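Mannose-specific lectin CEA chain 1 (Colocasia esculenta, PDB 5D5G) binds mannose as a bulb-type lectin, agglutinates rabbit erythrocytes and is toxic to cotton aphids and other hemipteran insects. Local coordinates at residues 3-7 and 8-12. Sequence-based numbering, arbitrary orientation.
Sequences TNYLL and SGQTL. With MG (magnesium ion), chain G.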
loop_
_atom_site.group_PDB
_atom_site.type_symbol
_atom_site.label_atom_id
_atom_site.label_comp_id
_atom_site.label_asym_id
_atom_site.label_seq_id
_atom_site.Cartn_x
_atom_site.Cartn_y
_atom_site.Cartn_z
ATOM N N THR A 3 -8.554 0.171 5.471
ATOM C CA THR A 3 -9.717 0.725 4.792
ATOM C C THR A 3 -9.551 0.856 3.292
ATOM O O THR A 3 -10.537 0.943 2.556
ATOM C CB THR A 3 -10.019 2.109 5.311
ATOM O OG1 THR A 3 -9.354 3.067 4.476
ATOM C CG2 THR A 3 -9.539 2.231 6.745
ATOM N N ASN A 4 -8.308 0.894 2.840
ATOM C CA ASN A 4 -8.046 0.967 1.411
ATOM C C ASN A 4 -7.036 -0.080 0.965
ATOM O O ASN A 4 -6.701 -0.135 -0.219
ATOM C CB ASN A 4 -7.537 2.351 1.016
ATOM C CG ASN A 4 -6.465 2.846 1.947
ATOM O OD1 ASN A 4 -6.157 2.193 2.945
ATOM N ND2 ASN A 4 -5.874 3.998 1.629
ATOM N N TYR A 5 -6.535 -0.894 1.898
ATOM C CA TYR A 5 -5.643 -1.991 1.513
ATOM C C TYR A 5 -6.109 -3.358 1.976
ATOM O O TYR A 5 -6.920 -3.485 2.885
ATOM C CB TYR A 5 -4.192 -1.765 1.968
ATOM C CG TYR A 5 -3.922 -1.778 3.468
ATOM C CD1 TYR A 5 -3.756 -2.969 4.163
ATOM C CD2 TYR A 5 -3.738 -0.590 4.168
ATOM C CE1 TYR A 5 -3.479 -2.986 5.531
ATOM C CE2 TYR A 5 -3.460 -0.594 5.530
ATOM C CZ TYR A 5 -3.332 -1.788 6.205
ATOM O OH TYR A 5 -3.055 -1.773 7.562
ATOM N N LEU A 6 -5.557 -4.377 1.340
ATOM C CA LEU A 6 -5.766 -5.752 1.739
ATOM C C LEU A 6 -4.411 -6.466 1.697
ATOM O O LEU A 6 -3.819 -6.611 0.631
ATOM C CB LEU A 6 -6.744 -6.415 0.773
ATOM C CG LEU A 6 -6.819 -7.938 0.892
ATOM C CD1 LEU A 6 -7.421 -8.340 2.225
ATOM C CD2 LEU A 6 -7.609 -8.520 -0.256
ATOM N N LEU A 7 -3.905 -6.896 2.851
ATOM C CA LEU A 7 -2.608 -7.571 2.884
ATOM C C LEU A 7 -2.773 -9.064 2.564
ATOM O O LEU A 7 -3.784 -9.669 2.931
ATOM C CB LEU A 7 -1.919 -7.376 4.243
ATOM C CG LEU A 7 -1.586 -5.938 4.650
ATOM C CD1 LEU A 7 -0.842 -5.872 5.990
ATOM C CD2 LEU A 7 -0.802 -5.266 3.548
ATOM N N SER A 8 -1.802 -9.656 1.868
ATOM C CA SER A 8 -1.867 -11.075 1.582
ATOM C C SER A 8 -1.894 -11.815 2.904
ATOM O O SER A 8 -1.033 -11.604 3.759
ATOM C CB SER A 8 -0.679 -11.514 0.738
ATOM O OG SER A 8 0.516 -11.450 1.486
ATOM N N GLY A 9 -2.914 -12.647 3.083
ATOM C CA GLY A 9 -3.142 -13.314 4.352
ATOM C C GLY A 9 -4.391 -12.767 5.028
ATOM O O GLY A 9 -4.914 -13.365 5.976
ATOM N N GLN A 10 -4.866 -11.624 4.534
ATOM C CA GLN A 10 -6.051 -10.965 5.074
ATOM C C GLN A 10 -7.226 -11.170 4.137
ATOM O O GLN A 10 -7.029 -11.447 2.955
ATOM C CB GLN A 10 -5.805 -9.460 5.240
ATOM C CG GLN A 10 -4.788 -9.076 6.315
ATOM C CD GLN A 10 -4.627 -7.573 6.455
ATOM O OE1 GLN A 10 -4.831 -6.811 5.493
ATOM N NE2 GLN A 10 -4.252 -7.135 7.651
ATOM N N THR A 11 -8.446 -10.996 4.645
ATOM C CA THR A 11 -9.630 -11.232 3.820
ATOM C C THR A 11 -10.656 -10.085 3.802
ATOM O O THR A 11 -10.965 -9.490 4.831
ATOM C CB THR A 11 -10.335 -12.536 4.237
ATOM O OG1 THR A 11 -9.354 -13.537 4.550
ATOM C CG2 THR A 11 -11.206 -13.029 3.115
ATOM N N LEU A 12 -11.158 -9.769 2.613
ATOM C CA LEU A 12 -12.250 -8.818 2.457
ATOM C C LEU A 12 -13.575 -9.597 2.440
ATOM O O LEU A 12 -14.059 -10.008 1.376
ATOM C CB LEU A 12 -12.088 -8.033 1.159
ATOM C CG LEU A 12 -13.250 -7.121 0.785
ATOM C CD1 LEU A 12 -13.322 -5.939 1.728
ATOM C CD2 LEU A 12 -13.122 -6.682 -0.663
HETATM MG MG MG G . -4.301 -5.878 -1.033
HETATM O O HOH W 1 -2.983 -4.126 8.474
#
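The Tyr5 ring and the Gln10 side-chain amide are nearly parallel (6°) but offset, and approach loosely at the ring's edge, where OE1 of Gln10, near the ring plane, is 4.1 Å from CE1 of Tyr5. A water at the edge, in the ring plane, is 2.5 Å from Tyr5 OH and accepts a weak bond from Gln10 NE2; the hydroxyl also bonds to the backbone of the other protein chain. Gln10 suits its place because its chain, extended beyond CG, runs back beside Leu7 and delivers OE1 to Leu7 N (2.8 Å, N-H...O 160°), the donor tilted from the carbonyl plane. Leu7 CB and CG pack against that oxygen. Gln10 N bonds to Leu7 O at 2.7 Å, closing a type II beta turn from Leu7 to Gln10; Gly9 suits the third position, whose positive phi would press a side chain against the carbonyl oxygen of Ser8. Leu6 has CG anti to its backbone N (chi1 167°), and its branched nonpolar end sets CD1 over the face of the buried Gln10 carbonyl, whose O has no partner in the model, and 3.6 Å from Gln10 CB. Leu6 O binds magnesium at 1.9 Å, together with Ala85 O. In the beta-prism II fold of this bulb-type lectin domain the turn carries the chain between antiparallel sheets: strand 5-7 pairs with strand 84-88, whereas the weakly bonded strand 11-12 lies along strand 52-55, with Leu12 packed on Leu53.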